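Long-range contacts in protein Thf1 (PDB 5MJW), which may take part in the biogenesis of the photosynthetic membrane in a thermophilic cyanobacterium: residues A113-Y118 / S136-S141; H55-N60 / T145-R150. One frame throughout, in Å; residues are numbered along the deposited sequence.

Contact 1: A113-Y118 / S136-S141; sequences ASWQQY and SAPLNS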
loop_
_atom_site.group_PDB
_atom_site.type_symbol
_atom_site.label_atom_id
_atom_site.label_comp_id
_atom_site.label_asym_id
_atom_site.label_seq_id
_atom_site.Cartn_x
_atom_site.Cartn_y
_atom_site.Cartn_z
ATOM N N ALA A 113 -9.666 -1.557 6.593
ATOM C CA ALA A 113 -9.984 -1.396 8.015
ATOM C C ALA A 113 -10.569 -2.656 8.673
ATOM O O ALA A 113 -10.511 -2.783 9.894
ATOM C CB ALA A 113 -10.924 -0.210 8.221
ATOM N N SER A 114 -11.126 -3.577 7.886
ATOM C CA SER A 114 -11.632 -4.849 8.432
ATOM C C SER A 114 -10.535 -5.805 8.938
ATOM O O SER A 114 -10.845 -6.742 9.667
ATOM C CB SER A 114 -12.554 -5.567 7.426
ATOM O OG SER A 114 -11.838 -6.148 6.351
ATOM N N TRP A 115 -9.275 -5.578 8.561
ATOM C CA TRP A 115 -8.148 -6.339 9.125
ATOM C C TRP A 115 -7.770 -5.908 10.550
ATOM O O TRP A 115 -6.987 -6.604 11.202
ATOM C CB TRP A 115 -6.908 -6.249 8.227
ATOM C CG TRP A 115 -7.081 -6.865 6.876
ATOM C CD1 TRP A 115 -7.638 -6.279 5.788
ATOM C CD2 TRP A 115 -6.674 -8.177 6.459
ATOM N NE1 TRP A 115 -7.619 -7.136 4.718
ATOM C CE2 TRP A 115 -7.034 -8.312 5.100
ATOM C CE3 TRP A 115 -6.052 -9.255 7.100
ATOM C CZ2 TRP A 115 -6.797 -9.479 4.370
ATOM C CZ3 TRP A 115 -5.812 -10.424 6.368
ATOM C CH2 TRP A 115 -6.188 -10.523 5.021
ATOM N N GLN A 116 -8.294 -4.763 11.016
ATOM C CA GLN A 116 -8.104 -4.292 12.405
ATOM C C GLN A 116 -8.585 -5.322 13.423
ATOM O O GLN A 116 -7.964 -5.498 14.465
ATOM C CB GLN A 116 -8.834 -2.964 12.650
ATOM C CG GLN A 116 -8.242 -1.765 11.916
ATOM C CD GLN A 116 -9.093 -0.508 12.038
ATOM O OE1 GLN A 116 -9.887 -0.360 12.972
ATOM N NE2 GLN A 116 -8.924 0.413 11.089
ATOM N N GLN A 117 -9.698 -5.977 13.106
ATOM C CA GLN A 117 -10.155 -7.218 13.757
ATOM C C GLN A 117 -9.029 -8.118 14.315
ATOM O O GLN A 117 -9.140 -8.610 15.432
ATOM C CB GLN A 117 -11.009 -7.995 12.742
ATOM C CG GLN A 117 -11.608 -9.326 13.185
ATOM C CD GLN A 117 -12.319 -10.037 12.040
ATOM O OE1 GLN A 117 -12.555 -9.448 10.977
ATOM N NE2 GLN A 117 -12.664 -11.310 12.248
ATOM N N TYR A 118 -7.952 -8.309 13.547
ATOM C CA TYR A 118 -6.830 -9.190 13.937
ATOM C C TYR A 118 -5.667 -8.519 14.694
ATOM O O TYR A 118 -4.628 -9.154 14.904
ATOM C CB TYR A 118 -6.268 -9.917 12.704
ATOM C CG TYR A 118 -7.329 -10.586 11.862
ATOM C CD1 TYR A 118 -8.116 -11.616 12.388
ATOM C CD2 TYR A 118 -7.558 -10.188 10.547
ATOM C CE1 TYR A 118 -9.099 -12.226 11.625
ATOM C CE2 TYR A 118 -8.536 -10.795 9.777
ATOM C CZ TYR A 118 -9.310 -11.806 10.322
ATOM O OH TYR A 118 -10.283 -12.401 9.554
ATOM N N SER A 136 -12.361 -16.752 9.230
ATOM C CA SER A 136 -13.153 -15.536 9.120
ATOM C C SER A 136 -12.661 -14.629 7.991
ATOM O O SER A 136 -11.545 -14.775 7.482
ATOM C CB SER A 136 -13.103 -14.754 10.436
ATOM O OG SER A 136 -11.781 -14.294 10.697
ATOM N N ALA A 137 -13.527 -13.694 7.614
ATOM C CA ALA A 137 -13.191 -12.633 6.687
ATOM C C ALA A 137 -12.652 -11.430 7.511
ATOM O O ALA A 137 -13.162 -11.170 8.617
ATOM C CB ALA A 137 -14.425 -12.242 5.867
ATOM N N PRO A 138 -11.650 -10.695 7.012
ATOM C CA PRO A 138 -11.024 -10.885 5.704
ATOM C C PRO A 138 -9.827 -11.857 5.657
ATOM O O PRO A 138 -9.178 -11.945 4.615
ATOM C CB PRO A 138 -10.533 -9.479 5.381
ATOM C CG PRO A 138 -10.100 -8.974 6.720
ATOM C CD PRO A 138 -11.183 -9.454 7.653
ATOM N N LEU A 139 -9.530 -12.578 6.739
ATOM C CA LEU A 139 -8.390 -13.496 6.732
ATOM C C LEU A 139 -8.488 -14.544 5.620
ATOM O O LEU A 139 -7.487 -14.857 4.976
ATOM C CB LEU A 139 -8.218 -14.179 8.089
ATOM C CG LEU A 139 -7.073 -15.175 8.220
ATOM C CD1 LEU A 139 -5.748 -14.523 7.867
ATOM C CD2 LEU A 139 -7.043 -15.741 9.632
ATOM N N ASN A 140 -9.697 -15.057 5.383
ATOM C CA ASN A 140 -9.958 -16.035 4.305
ATOM C C ASN A 140 -9.493 -15.596 2.904
ATOM O O ASN A 140 -9.232 -16.444 2.046
ATOM C CB ASN A 140 -11.455 -16.390 4.245
ATOM C CG ASN A 140 -12.320 -15.233 3.755
ATOM O OD1 ASN A 140 -11.948 -14.054 3.872
ATOM N ND2 ASN A 140 -13.478 -15.562 3.198
ATOM N N SER A 141 -9.401 -14.284 2.673
ATOM C CA SER A 141 -8.932 -13.742 1.382
ATOM C C SER A 141 -7.487 -14.107 0.986
ATOM O O SER A 141 -7.100 -13.871 -0.157
ATOM C CB SER A 141 -9.084 -12.222 1.348
ATOM O OG SER A 141 -8.117 -11.606 2.190
#
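This is a loop-to-loop contact in which P138 packs on W115 and the hydroxyl of Y118 binds the backbone N of L139. It joins the loops before and after helix 123-131. P138, preceded by a cis peptide bond, sets its CG over one face of the W115 indole. In this CH-pi contact P138 CG sits 3.4 Å from the centroid of the W115 five-membered ring, 7° off the normal. The indole CG is anti to the carbonyl carbon of W115 (chi1 -64°), and this brings the ring end to P138. S114 OG touches the same P138 CG at 3.3 Å, but its hydrogen bond goes to the backbone O of D111. At the edge of the indole, S141 OG lies 3.3 Å from W115 CZ2. S141 OG donates to P138 O over 2.7 Å, with a C=O...donor angle of 166°. S141 N binds the same oxygen, so two donors grip the carbonyl.

The Y118 and P138 side chains approach each other from opposite directions. Y118 OH donates to S136 OG at 2.7 Å, in the plane of the phenol ring. Y118 OH accepts from L139 N at 2.9 Å. The two bonds fix the hydroxyl between a side chain and the backbone. L139 CB packs against Y118 CZ at 3.4 Å.

Neighbouring helices pack on the buried side chains of the two loops. S136 OG also bonds E129, and L139 rests on I126 and L130, all of helix 123-131. W115 NE1 bonds P67 O, and its ring meets L71 of helix 67-80 and F159 of helix 150-161.

Contact 2: H55-N60 / T145-R150; sequences HLLRVN and TGKYSR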
loop_
_atom_site.group_PDB
_atom_site.type_symbol
_atom_site.label_atom_id
_atom_site.label_comp_id
_atom_site.label_asym_id
_atom_site.label_seq_id
_atom_site.Cartn_x
_atom_site.Cartn_y
_atom_site.Cartn_z
ATOM N N HIS A 55 -3.843 -0.349 -12.817
ATOM C CA HIS A 55 -4.428 -0.493 -14.150
ATOM C C HIS A 55 -3.990 -1.781 -14.854
ATOM O O HIS A 55 -4.836 -2.546 -15.314
ATOM C CB HIS A 55 -4.068 0.707 -15.017
ATOM C CG HIS A 55 -4.604 0.628 -16.408
ATOM N ND1 HIS A 55 -5.878 1.029 -16.731
ATOM C CD2 HIS A 55 -4.038 0.198 -17.559
ATOM C CE1 HIS A 55 -6.074 0.854 -18.025
ATOM N NE2 HIS A 55 -4.973 0.348 -18.550
ATOM N N LEU A 56 -2.678 -2.020 -14.918
ATOM C CA LEU A 56 -2.127 -3.163 -15.664
ATOM C C LEU A 56 -2.574 -4.491 -15.077
ATOM O O LEU A 56 -2.923 -5.413 -15.811
ATOM C CB LEU A 56 -0.603 -3.124 -15.694
ATOM C CG LEU A 56 0.028 -2.049 -16.566
ATOM C CD1 LEU A 56 1.544 -2.123 -16.407
ATOM C CD2 LEU A 56 -0.386 -2.198 -18.024
ATOM N N LEU A 57 -2.563 -4.563 -13.754
ATOM C CA LEU A 57 -3.064 -5.714 -13.008
ATOM C C LEU A 57 -4.540 -5.970 -13.288
ATOM O O LEU A 57 -4.969 -7.099 -13.489
ATOM C CB LEU A 57 -2.867 -5.465 -11.510
ATOM C CG LEU A 57 -3.384 -6.507 -10.534
ATOM C CD1 LEU A 57 -2.637 -7.820 -10.716
ATOM C CD2 LEU A 57 -3.258 -5.984 -9.113
ATOM N N ARG A 58 -5.303 -4.901 -13.326
ATOM C CA ARG A 58 -6.739 -4.984 -13.298
ATOM C C ARG A 58 -7.397 -5.292 -14.645
ATOM O O ARG A 58 -8.534 -5.761 -14.688
ATOM C CB ARG A 58 -7.239 -3.683 -12.743
ATOM C CG ARG A 58 -8.632 -3.728 -12.247
ATOM C CD ARG A 58 -8.877 -2.554 -11.326
ATOM N NE ARG A 58 -10.299 -2.245 -11.349
ATOM C CZ ARG A 58 -10.916 -1.641 -12.362
ATOM N NH1 ARG A 58 -10.241 -1.225 -13.443
ATOM N NH2 ARG A 58 -12.222 -1.418 -12.285
ATOM N N VAL A 59 -6.695 -5.039 -15.741
ATOM C CA VAL A 59 -7.189 -5.446 -17.060
ATOM C C VAL A 59 -6.963 -6.942 -17.316
ATOM O O VAL A 59 -7.594 -7.526 -18.203
ATOM C CB VAL A 59 -6.595 -4.579 -18.199
ATOM C CG1 VAL A 59 -7.048 -3.132 -18.028
ATOM C CG2 VAL A 59 -5.070 -4.682 -18.276
ATOM N N ASN A 60 -6.062 -7.542 -16.535
ATOM C CA ASN A 60 -5.799 -8.982 -16.563
ATOM C C ASN A 60 -7.035 -9.806 -16.144
ATOM O O ASN A 60 -7.673 -9.517 -15.129
ATOM C CB ASN A 60 -4.625 -9.286 -15.628
ATOM C CG ASN A 60 -4.018 -10.645 -15.862
ATOM O OD1 ASN A 60 -4.667 -11.674 -15.670
ATOM N ND2 ASN A 60 -2.754 -10.660 -16.248
ATOM N N THR A 145 -7.001 -14.705 -3.593
ATOM C CA THR A 145 -6.349 -13.501 -4.148
ATOM C C THR A 145 -6.398 -13.378 -5.679
ATOM O O THR A 145 -6.423 -12.256 -6.193
ATOM C CB THR A 145 -4.873 -13.386 -3.726
ATOM O OG1 THR A 145 -4.139 -14.514 -4.204
ATOM C CG2 THR A 145 -4.754 -13.308 -2.228
ATOM N N GLY A 146 -6.404 -14.508 -6.395
ATOM C CA GLY A 146 -6.299 -14.515 -7.864
ATOM C C GLY A 146 -4.862 -14.302 -8.322
ATOM O O GLY A 146 -3.924 -14.731 -7.642
ATOM N N LYS A 147 -4.682 -13.639 -9.467
ATOM C CA LYS A 147 -3.343 -13.310 -9.971
ATOM C C LYS A 147 -2.542 -12.516 -8.934
ATOM O O LYS A 147 -3.058 -11.582 -8.320
ATOM C CB LYS A 147 -3.415 -12.507 -11.273
ATOM C CG LYS A 147 -2.048 -12.130 -11.845
ATOM C CD LYS A 147 -2.148 -11.460 -13.208
ATOM C CE LYS A 147 -0.833 -10.791 -13.591
ATOM N NZ LYS A 147 0.279 -11.776 -13.702
ATOM N N TYR A 148 -1.277 -12.883 -8.776
ATOM C CA TYR A 148 -0.428 -12.294 -7.764
ATOM C C TYR A 148 0.101 -10.921 -8.195
ATOM O O TYR A 148 0.398 -10.692 -9.365
ATOM C CB TYR A 148 0.740 -13.227 -7.413
ATOM C CG TYR A 148 1.733 -12.596 -6.467
ATOM C CD1 TYR A 148 1.463 -12.491 -5.098
ATOM C CD2 TYR A 148 2.927 -12.056 -6.948
ATOM C CE1 TYR A 148 2.373 -11.886 -4.235
ATOM C CE2 TYR A 148 3.833 -11.459 -6.098
ATOM C CZ TYR A 148 3.555 -11.369 -4.746
ATOM O OH TYR A 148 4.483 -10.767 -3.927
ATOM N N SER A 149 0.218 -10.035 -7.209
ATOM C CA SER A 149 0.734 -8.685 -7.370
ATOM C C SER A 149 1.579 -8.401 -6.150
ATOM O O SER A 149 1.314 -8.941 -5.075
ATOM C CB SER A 149 -0.416 -7.681 -7.427
ATOM O OG SER A 149 0.049 -6.353 -7.258
ATOM N N ARG A 150 2.572 -7.531 -6.292
ATOM C CA ARG A 150 3.349 -7.113 -5.127
ATOM C C ARG A 150 2.499 -6.360 -4.085
ATOM O O ARG A 150 2.874 -6.306 -2.922
ATOM C CB ARG A 150 4.633 -6.357 -5.526
ATOM C CG ARG A 150 4.434 -4.990 -6.154
ATOM C CD ARG A 150 4.740 -3.866 -5.181
ATOM N NE ARG A 150 4.120 -2.615 -5.603
ATOM C CZ ARG A 150 4.091 -1.495 -4.880
ATOM N NH1 ARG A 150 4.679 -1.427 -3.685
ATOM N NH2 ARG A 150 3.476 -0.419 -5.363
#
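L57, in the last turn of helix 42-59, and N60, just past its end, pack against the loop that leads into helix 150-161. The contact is a helix end against an extended loop that ends in an N-cap, within an all-helical fold. The touching is by van der Waals contact, and the two backbones stay apart. The closest CA atoms, those of L57 and S149, are 7.4 Å from each other.

G146 turns the loop with a positive phi of 78°. K147 follows and reaches toward the helix end. Its CG is anti to the backbone N (chi1 180°), and the chain stays extended until it bends at chi4. The aliphatic part crosses the N60 side chain at about a right angle. K147 CD lies 3.2 Å from N60 ND2 and 3.3 Å from N60 CG, so it is the methylene carbons that meet the amide. N60 OD1 takes the backbone N of D62. The K147 backbone bonds D62 as well, so one residue after the helix serves both sides.

The CB of Y148 points away from 55-60. Its OH bonds D192 of helix 186-213, and its side chain touches V189 there. S149 turns back toward L57. It is the N-cap of helix 150-161, with OG accepting from the backbone N of L151. L57 CD2 approaches S149 CB at 3.7 Å and the capping S149 OG at 3.8 Å. L57 also rests on F63 and on F69 of helix 67-80. R150 then makes a second tie to helix 42-59, a salt bridge from R150 NE to E53 OE2.

How the contacts relate
From the N terminus, the chain first meets contact 2 at 55-60, near the end of helix 42-59. It then runs through helices 67-80, 88-100 and 105-113 to reach 113-118. Contact 1 closes a short loop of 17 residues around helix 123-131, ending at 136-141. Shortly afterwards, 145-150 closes the much longer loop of contact 2. Contact 1 thus lies wholly within that longer loop, and the two do not cross. Their centres are 20 Å apart, with no direct touch. Contact 1 joins the loops that flank helix 123-131. Contact 2 ties helix 42-59 to the start of helix 150-161. Helix 67-80 borders both.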